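Local coordinates for SufC protein (PDB 2D2E) that probably hydrolyses ATP as the cytoplasmic ABC-type ATPase of the SUF iron-sulfur cluster assembly machinery, at residues A[26-31]-A[63-68]; A[148-153]-A[169-174]; A[177-182]-A[206-211]. All blocks are in the same frame, centred on the assembly; numbering follows the deposited sequence.

The three contacts lie in two regions of one ABC ATPase domain, interaction 1 in the antiparallel beta part and the other two beside helix 176-189. Interaction 1 is a surface salt bridge; interaction 3 is largely buried and apolar, with no hydrogen bond between its segments; interaction 2 lies between these extremes, a partly buried charge network. Interactions 2 and 3 have centres 11 Å apart and touch: S172 packs on A178 and L179, and E169 on V182. Interaction 1 sits about 22 Å from interaction 3, centre to centre, yet V31 meets I209 and P211 there. Interactions 1 and 2 do not touch and flank the chain's centre on opposite sides.

Interaction 1. Residues A[26-31]-A[63-68]; sequences VPKGEV and LLDGEN
K28 and D65 meet through a single salt bridge, NZ of K28 lying 2.9 Å from OD2 of D65. The ammonium group does not sit in the carboxylate plane; it approaches OD2 from above, 38° out of it, and the two side chains cross at about a right angle. The lysine reaches over with CG anti to its own nitrogen (chi1 -169°) and a bend at chi3 (-66°), which brings CE of K28 to 3.5 Å from OD1 of D65. That second oxygen is engaged elsewhere: it accepts from the hydroxyl of Y164 and from the backbone N of S2, so each carboxylate oxygen has hydrogen-bonding company. Both residues sit in tight turns at strand ends of the antiparallel beta part of an ABC ATPase domain, where strands 16-27 and 60-64 each pair with strand 3-13. The first is a type II turn from P27 to E30, closed by E30 N to P27 O at 3.0 Å, with G29 at positive phi. The second is a type I' turn from L64 to E67, a two-residue beta hairpin whose closing pair bonds in both directions: L64 N to E67 O at 2.8 Å and E67 N to L64 O at 3.2 Å. The backbone of K28 is itself paired with S2, while Y164, the D65 partner, also packs against the side chains of K28 and L64.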
loop_
_atom_site.group_PDB
_atom_site.type_symbol
_atom_site.label_atom_id
_atom_site.label_comp_id
_atom_site.label_asym_id
_atom_site.label_seq_id
_atom_site.Cartn_x
_atom_site.Cartn_y
_atom_site.Cartn_z
ATOM N N VAL A 26 9.745 6.004 5.627
ATOM C CA VAL A 26 8.658 6.865 5.139
ATOM C C VAL A 26 8.112 7.656 6.333
ATOM O O VAL A 26 7.438 7.099 7.204
ATOM C CB VAL A 26 7.487 6.073 4.535
ATOM C CG1 VAL A 26 6.420 7.048 3.994
ATOM C CG2 VAL A 26 7.981 5.188 3.385
ATOM N N PRO A 27 8.393 8.966 6.391
ATOM C CA PRO A 27 7.877 9.758 7.520
ATOM C C PRO A 27 6.360 9.876 7.453
ATOM O O PRO A 27 5.797 9.999 6.370
ATOM C CB PRO A 27 8.521 11.127 7.315
ATOM C CG PRO A 27 9.809 10.822 6.560
ATOM C CD PRO A 27 9.318 9.758 5.560
ATOM N N LYS A 28 5.703 9.834 8.607
ATOM C CA LYS A 28 4.257 10.012 8.643
ATOM C C LYS A 28 4.036 11.435 8.092
ATOM O O LYS A 28 4.733 12.383 8.477
ATOM C CB LYS A 28 3.746 9.889 10.087
ATOM C CG LYS A 28 2.221 9.799 10.183
ATOM C CD LYS A 28 1.761 9.733 11.641
ATOM C CE LYS A 28 2.224 8.449 12.311
ATOM N NZ LYS A 28 1.721 8.333 13.725
ATOM N N GLY A 29 3.085 11.570 7.177
ATOM C CA GLY A 29 2.805 12.850 6.546
ATOM C C GLY A 29 3.308 12.860 5.101
ATOM O O GLY A 29 2.944 13.740 4.303
ATOM N N GLU A 30 4.124 11.868 4.751
ATOM C CA GLU A 30 4.662 11.810 3.400
ATOM C C GLU A 30 4.176 10.609 2.603
ATOM O O GLU A 30 3.712 9.611 3.155
ATOM C CB GLU A 30 6.206 11.802 3.433
ATOM C CG GLU A 30 6.778 13.127 3.953
ATOM C CD GLU A 30 8.302 13.220 3.941
ATOM O OE1 GLU A 30 8.998 12.384 3.325
ATOM O OE2 GLU A 30 8.824 14.177 4.565
ATOM N N VAL A 31 4.267 10.747 1.285
ATOM C CA VAL A 31 3.898 9.686 0.345
ATOM C C VAL A 31 5.140 9.434 -0.499
ATOM O O VAL A 31 5.647 10.319 -1.189
ATOM C CB VAL A 31 2.728 10.089 -0.583
ATOM C CG1 VAL A 31 2.470 8.973 -1.604
ATOM C CG2 VAL A 31 1.470 10.329 0.235
ATOM N N LEU A 63 9.909 -1.096 11.748
ATOM C CA LEU A 63 9.376 -0.317 12.871
ATOM C C LEU A 63 8.231 0.570 12.443
ATOM O O LEU A 63 8.368 1.331 11.494
ATOM C CB LEU A 63 10.467 0.595 13.445
ATOM C CG LEU A 63 11.836 -0.050 13.695
ATOM C CD1 LEU A 63 12.870 1.010 14.049
ATOM C CD2 LEU A 63 11.706 -1.057 14.806
ATOM N N LEU A 64 7.108 0.476 13.147
ATOM C CA LEU A 64 5.965 1.321 12.848
ATOM C C LEU A 64 5.839 2.207 14.084
ATOM O O LEU A 64 5.465 1.741 15.166
ATOM C CB LEU A 64 4.712 0.475 12.634
ATOM C CG LEU A 64 3.542 1.232 12.000
ATOM C CD1 LEU A 64 2.553 0.257 11.377
ATOM C CD2 LEU A 64 2.862 2.109 13.053
ATOM N N ASP A 65 6.183 3.479 13.917
ATOM C CA ASP A 65 6.166 4.446 15.021
ATOM C C ASP A 65 6.931 3.925 16.243
ATOM O O ASP A 65 6.450 3.974 17.379
ATOM C CB ASP A 65 4.735 4.847 15.396
ATOM C CG ASP A 65 4.050 5.656 14.293
ATOM O OD1 ASP A 65 4.763 6.251 13.450
ATOM O OD2 ASP A 65 2.807 5.702 14.272
ATOM N N GLY A 66 8.131 3.420 15.992
ATOM C CA GLY A 66 8.975 2.932 17.071
ATOM C C GLY A 66 8.897 1.465 17.449
ATOM O O GLY A 66 9.827 0.959 18.088
ATOM N N GLU A 67 7.825 0.772 17.070
ATOM C CA GLU A 67 7.680 -0.644 17.423
ATOM C C GLU A 67 7.971 -1.621 16.287
ATOM O O GLU A 67 7.479 -1.454 15.167
ATOM C CB GLU A 67 6.267 -0.933 17.923
ATOM C CG GLU A 67 5.717 0.030 18.935
ATOM C CD GLU A 67 4.301 -0.333 19.315
ATOM O OE1 GLU A 67 4.112 -1.406 19.923
ATOM O OE2 GLU A 67 3.378 0.439 18.993
ATOM N N ASN A 68 8.748 -2.658 16.594
ATOM C CA ASN A 68 9.106 -3.692 15.621
ATOM C C ASN A 68 7.858 -4.547 15.377
ATOM O O ASN A 68 7.291 -5.114 16.314
ATOM C CB ASN A 68 10.256 -4.547 16.195
ATOM C CG ASN A 68 10.826 -5.561 15.192
ATOM O OD1 ASN A 68 11.705 -6.356 15.543
ATOM N ND2 ASN A 68 10.342 -5.535 13.958
#

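Interaction 2. Residues A[148-153]-A[169-174]; sequences EKKRNE and ETDSGL
NZ of K150 is gripped by two carboxylates at once. The shorter bond runs to OE2 of E169, 2.6 Å from NZ of K150, and the other to OD1 of D171, 2.9 Å from the same nitrogen. The two acids present themselves differently: E169 OE2 is met from above its carboxylate plane, 36° out of it, whereas D171 OD1 offers the syn lone pair, on the side of its other oxygen. K150 bends at chi2 (-74°) and then runs straight, its end sliding past the E169 side chain and meeting D171 from the opposite direction. D171 answers with CG between its backbone N and carbonyl carbon (chi1 67°), which turns the carboxylate to the lysine. One carbon back, CE of K150 lies 3.3 Å from OG of S172, a contact rather than a bond. As in other ABC ATPases, the helix here, 148-160, starts at the end of what the sequence marks as the signature motif, while the loop 169-174, after the Walker B strand 164-168, begins with the glutamate ending the Walker B motif and runs into the D-loop at S172; the salt-bridge network links the two within one subunit. A short 3-10 segment in this loop is evidenced by S172 N bonding E169 O at 3.0 Å and G173 N bonding T170 O at 3.1 Å. T170 OG1 is hydrogen-bonded to OD2 of D168 and to NZ of K42, an ADP-binding residue, and the D171 side chain lies about 8 Å from that of S43, a magnesium-binding one, though this chain holds neither ligand.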
loop_
_atom_site.group_PDB
_atom_site.type_symbol
_atom_site.label_atom_id
_atom_site.label_comp_id
_atom_site.label_asym_id
_atom_site.label_seq_id
_atom_site.Cartn_x
_atom_site.Cartn_y
_atom_site.Cartn_z
ATOM N N GLU A 148 -12.206 -2.908 -10.581
ATOM C CA GLU A 148 -13.230 -3.065 -9.570
ATOM C C GLU A 148 -12.707 -3.492 -8.207
ATOM O O GLU A 148 -13.192 -3.025 -7.183
ATOM C CB GLU A 148 -14.289 -4.052 -10.060
ATOM N N LYS A 149 -11.739 -4.401 -8.183
ATOM C CA LYS A 149 -11.184 -4.852 -6.906
ATOM C C LYS A 149 -10.434 -3.664 -6.285
ATOM O O LYS A 149 -10.459 -3.459 -5.053
ATOM C CB LYS A 149 -10.234 -6.030 -7.113
ATOM N N LYS A 150 -9.806 -2.859 -7.141
ATOM C CA LYS A 150 -9.071 -1.683 -6.660
ATOM C C LYS A 150 -10.018 -0.664 -6.018
ATOM O O LYS A 150 -9.690 -0.083 -4.982
ATOM C CB LYS A 150 -8.307 -1.018 -7.811
ATOM C CG LYS A 150 -7.144 -1.848 -8.399
ATOM C CD LYS A 150 -5.907 -1.903 -7.480
ATOM C CE LYS A 150 -4.776 -2.685 -8.160
ATOM N NZ LYS A 150 -3.560 -2.841 -7.325
ATOM N N ARG A 151 -11.178 -0.428 -6.636
ATOM C CA ARG A 151 -12.137 0.527 -6.076
ATOM C C ARG A 151 -12.568 0.117 -4.678
ATOM O O ARG A 151 -12.689 0.954 -3.790
ATOM C CB ARG A 151 -13.382 0.643 -6.956
ATOM C CG ARG A 151 -13.188 1.475 -8.207
ATOM C CD ARG A 151 -14.532 1.881 -8.822
ATOM N NE ARG A 151 -15.286 2.790 -7.953
ATOM C CZ ARG A 151 -16.407 3.419 -8.310
ATOM N NH1 ARG A 151 -16.917 3.243 -9.523
ATOM N NH2 ARG A 151 -17.019 4.229 -7.457
ATOM N N ASN A 152 -12.828 -1.178 -4.495
ATOM C CA ASN A 152 -13.241 -1.697 -3.202
ATOM C C ASN A 152 -12.141 -1.515 -2.165
ATOM O O ASN A 152 -12.416 -1.196 -1.013
ATOM C CB ASN A 152 -13.589 -3.185 -3.309
ATOM C CG ASN A 152 -14.108 -3.755 -2.002
ATOM O OD1 ASN A 152 -13.425 -3.723 -0.973
ATOM N ND2 ASN A 152 -15.328 -4.281 -2.037
ATOM N N GLU A 153 -10.892 -1.736 -2.565
ATOM C CA GLU A 153 -9.776 -1.578 -1.637
ATOM C C GLU A 153 -9.592 -0.112 -1.239
ATOM O O GLU A 153 -9.226 0.184 -0.102
ATOM C CB GLU A 153 -8.473 -2.098 -2.254
ATOM C CG GLU A 153 -8.489 -3.579 -2.598
ATOM C CD GLU A 153 -7.135 -4.083 -3.059
ATOM O OE1 GLU A 153 -6.400 -3.313 -3.714
ATOM O OE2 GLU A 153 -6.815 -5.254 -2.773
ATOM N N GLU A 169 1.068 -1.309 -6.915
ATOM C CA GLU A 169 0.265 -1.137 -8.109
ATOM C C GLU A 169 0.937 -1.690 -9.346
ATOM O O GLU A 169 0.561 -1.336 -10.468
ATOM C CB GLU A 169 -0.083 0.342 -8.309
ATOM C CG GLU A 169 -0.721 0.981 -7.040
ATOM C CD GLU A 169 -1.872 0.145 -6.493
ATOM O OE1 GLU A 169 -1.966 -0.046 -5.268
ATOM O OE2 GLU A 169 -2.697 -0.339 -7.294
ATOM N N THR A 170 1.938 -2.545 -9.136
ATOM C CA THR A 170 2.620 -3.169 -10.268
ATOM C C THR A 170 1.602 -3.961 -11.072
ATOM O O THR A 170 1.665 -3.982 -12.295
ATOM C CB THR A 170 3.710 -4.138 -9.797
ATOM O OG1 THR A 170 4.667 -3.417 -8.998
ATOM C CG2 THR A 170 4.432 -4.772 -10.986
ATOM N N ASP A 171 0.659 -4.606 -10.394
ATOM C CA ASP A 171 -0.312 -5.420 -11.121
ATOM C C ASP A 171 -1.299 -4.622 -11.977
ATOM O O ASP A 171 -2.034 -5.204 -12.781
ATOM C CB ASP A 171 -1.032 -6.355 -10.137
ATOM C CG ASP A 171 -1.923 -5.611 -9.152
ATOM O OD1 ASP A 171 -1.755 -4.390 -8.958
ATOM O OD2 ASP A 171 -2.794 -6.275 -8.554
ATOM N N SER A 172 -1.300 -3.293 -11.840
ATOM C CA SER A 172 -2.169 -2.455 -12.676
ATOM C C SER A 172 -1.503 -2.059 -13.995
ATOM O O SER A 172 -2.180 -1.644 -14.937
ATOM C CB SER A 172 -2.590 -1.179 -11.937
ATOM O OG SER A 172 -3.522 -1.494 -10.916
ATOM N N GLY A 173 -0.177 -2.181 -14.057
ATOM C CA GLY A 173 0.536 -1.801 -15.266
ATOM C C GLY A 173 0.209 -0.380 -15.691
ATOM O O GLY A 173 0.282 0.553 -14.879
ATOM N N LEU A 174 -0.139 -0.217 -16.968
ATOM C CA LEU A 174 -0.507 1.098 -17.492
ATOM C C LEU A 174 -2.017 1.273 -17.646
ATOM O O LEU A 174 -2.476 2.043 -18.506
ATOM C CB LEU A 174 0.196 1.353 -18.836
ATOM C CG LEU A 174 1.721 1.451 -18.712
ATOM C CD1 LEU A 174 2.351 1.679 -20.104
ATOM C CD2 LEU A 174 2.073 2.614 -17.762
#

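Interaction 3. Residues A[177-182]-A[206-211]; sequences DALKVV and LNYIQP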
loop_
_atom_site.group_PDB
_atom_site.type_symbol
_atom_site.label_atom_id
_atom_site.label_comp_id
_atom_site.label_asym_id
_atom_site.label_seq_id
_atom_site.Cartn_x
_atom_site.Cartn_y
_atom_site.Cartn_z
ATOM N N ASP A 177 -7.211 3.897 -15.734
ATOM C CA ASP A 177 -8.350 3.986 -14.832
ATOM C C ASP A 177 -8.002 3.449 -13.452
ATOM O O ASP A 177 -8.336 4.071 -12.445
ATOM C CB ASP A 177 -9.558 3.225 -15.372
ATOM C CG ASP A 177 -10.653 3.070 -14.326
ATOM O OD1 ASP A 177 -10.758 1.982 -13.725
ATOM O OD2 ASP A 177 -11.395 4.045 -14.093
ATOM N N ALA A 178 -7.336 2.298 -13.405
ATOM C CA ALA A 178 -6.962 1.689 -12.133
ATOM C C ALA A 178 -5.947 2.526 -11.376
ATOM O O ALA A 178 -6.033 2.631 -10.165
ATOM C CB ALA A 178 -6.413 0.276 -12.340
ATOM N N LEU A 179 -4.986 3.110 -12.084
ATOM C CA LEU A 179 -3.991 3.937 -11.408
ATOM C C LEU A 179 -4.653 5.183 -10.842
ATOM O O LEU A 179 -4.321 5.614 -9.740
ATOM C CB LEU A 179 -2.882 4.361 -12.374
ATOM C CG LEU A 179 -2.163 3.191 -13.063
ATOM C CD1 LEU A 179 -1.165 3.741 -14.083
ATOM C CD2 LEU A 179 -1.450 2.329 -12.014
ATOM N N LYS A 180 -5.618 5.737 -11.575
ATOM C CA LYS A 180 -6.270 6.943 -11.099
ATOM C C LYS A 180 -7.150 6.698 -9.875
ATOM O O LYS A 180 -7.270 7.572 -9.025
ATOM C CB LYS A 180 -7.062 7.615 -12.236
ATOM C CG LYS A 180 -6.136 8.371 -13.185
ATOM C CD LYS A 180 -6.896 9.273 -14.144
ATOM C CE LYS A 180 -5.932 10.175 -14.898
ATOM N NZ LYS A 180 -6.633 10.968 -15.937
ATOM N N VAL A 181 -7.763 5.522 -9.793
ATOM C CA VAL A 181 -8.598 5.189 -8.639
ATOM C C VAL A 181 -7.719 5.160 -7.389
ATOM O O VAL A 181 -8.088 5.681 -6.325
ATOM C CB VAL A 181 -9.259 3.819 -8.805
ATOM C CG1 VAL A 181 -9.684 3.283 -7.447
ATOM C CG2 VAL A 181 -10.469 3.939 -9.726
ATOM N N VAL A 182 -6.564 4.511 -7.496
ATOM C CA VAL A 182 -5.676 4.461 -6.348
ATOM C C VAL A 182 -5.163 5.867 -6.008
ATOM O O VAL A 182 -5.074 6.232 -4.845
ATOM C CB VAL A 182 -4.525 3.461 -6.607
ATOM C CG1 VAL A 182 -3.513 3.472 -5.450
ATOM C CG2 VAL A 182 -5.119 2.063 -6.733
ATOM N N LEU A 206 2.805 8.045 -10.798
ATOM C CA LEU A 206 3.398 9.156 -10.075
ATOM C C LEU A 206 3.080 10.515 -10.670
ATOM O O LEU A 206 3.442 11.556 -10.104
ATOM C CB LEU A 206 4.907 8.922 -9.918
ATOM C CG LEU A 206 5.190 7.586 -9.227
ATOM C CD1 LEU A 206 6.703 7.368 -9.109
ATOM C CD2 LEU A 206 4.553 7.551 -7.841
ATOM N N ASN A 207 2.401 10.502 -11.810
ATOM C CA ASN A 207 1.948 11.751 -12.419
ATOM C C ASN A 207 0.616 12.100 -11.740
ATOM O O ASN A 207 0.175 13.262 -11.778
ATOM C CB ASN A 207 1.741 11.569 -13.915
ATOM C CG ASN A 207 3.047 11.376 -14.652
ATOM O OD1 ASN A 207 3.966 12.185 -14.519
ATOM N ND2 ASN A 207 3.142 10.305 -15.418
ATOM N N TYR A 208 -0.018 11.101 -11.109
ATOM C CA TYR A 208 -1.288 11.326 -10.413
ATOM C C TYR A 208 -1.080 11.428 -8.899
ATOM O O TYR A 208 -1.827 12.117 -8.221
ATOM C CB TYR A 208 -2.335 10.210 -10.702
ATOM C CG TYR A 208 -2.381 9.781 -12.136
ATOM C CD1 TYR A 208 -2.206 8.448 -12.491
ATOM C CD2 TYR A 208 -2.548 10.721 -13.163
ATOM C CE1 TYR A 208 -2.175 8.055 -13.839
ATOM C CE2 TYR A 208 -2.527 10.332 -14.512
ATOM C CZ TYR A 208 -2.335 9.002 -14.837
ATOM O OH TYR A 208 -2.284 8.614 -16.168
ATOM N N ILE A 209 -0.053 10.742 -8.390
ATOM C CA ILE A 209 0.289 10.783 -6.965
ATOM C C ILE A 209 1.709 11.328 -6.929
ATOM O O ILE A 209 2.653 10.575 -7.139
ATOM C CB ILE A 209 0.353 9.369 -6.304
ATOM C CG1 ILE A 209 -0.925 8.583 -6.567
ATOM C CG2 ILE A 209 0.576 9.521 -4.802
ATOM C CD1 ILE A 209 -0.944 7.160 -5.952
ATOM N N GLN A 210 1.872 12.618 -6.660
ATOM C CA GLN A 210 3.211 13.187 -6.613
ATOM C C GLN A 210 3.933 12.712 -5.334
ATOM O O GLN A 210 3.483 12.990 -4.226
ATOM C CB GLN A 210 3.115 14.706 -6.619
ATOM C CG GLN A 210 4.465 15.366 -6.409
ATOM C CD GLN A 210 4.529 16.781 -6.950
ATOM O OE1 GLN A 210 3.695 17.181 -7.763
ATOM N NE2 GLN A 210 5.518 17.551 -6.534
ATOM N N PRO A 211 5.062 12.000 -5.474
ATOM C CA PRO A 211 5.788 11.517 -4.297
ATOM C C PRO A 211 6.762 12.541 -3.701
ATOM O O PRO A 211 7.347 13.358 -4.429
ATOM C CB PRO A 211 6.532 10.290 -4.827
ATOM C CG PRO A 211 6.887 10.718 -6.244
ATOM C CD PRO A 211 5.600 11.413 -6.722
#
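K180 lays its aliphatic chain over one face of the Y208 ring. CG of K180 stands 3.9 Å from the ring centroid, only 8° off the normal, which defines a CH-pi contact; further along, CE of K180 is 3.4 Å from CE2 of Y208. The lysine is extended beyond CG, so alternate carbons dip to the ring as the chain runs obliquely over it. L179 supplies a second surface: its CB lies near the ring plane, at the edge, 4.0 Å from CE1 of Y208. Face and edge are thus taken by consecutive residues of one helix, with chi1 of -42° aiming the tyrosine at it. These elements belong to the nucleotide-binding core of an ABC ATPase: helix 176-189 packs on the loop that joins strand 195-199 to strand 213-218, two neighbours of the central strand 31-35 in the mixed sheet. Replacing Y208 by an alanine would probably open a gap beside L179 and leave the K180 methylenes without the surface they lie on. I209, next in the chain, makes a looser approach, its CD1 4.4 Å from the carbonyl O of V182; the same side chain also packs on A183 and V186 of the helix and on V31 of the central strand. No hydrogen bond joins the two segments, but the loop is tied to the same helix about two turns beyond K180, where N187 ND2 donates to Y208 O.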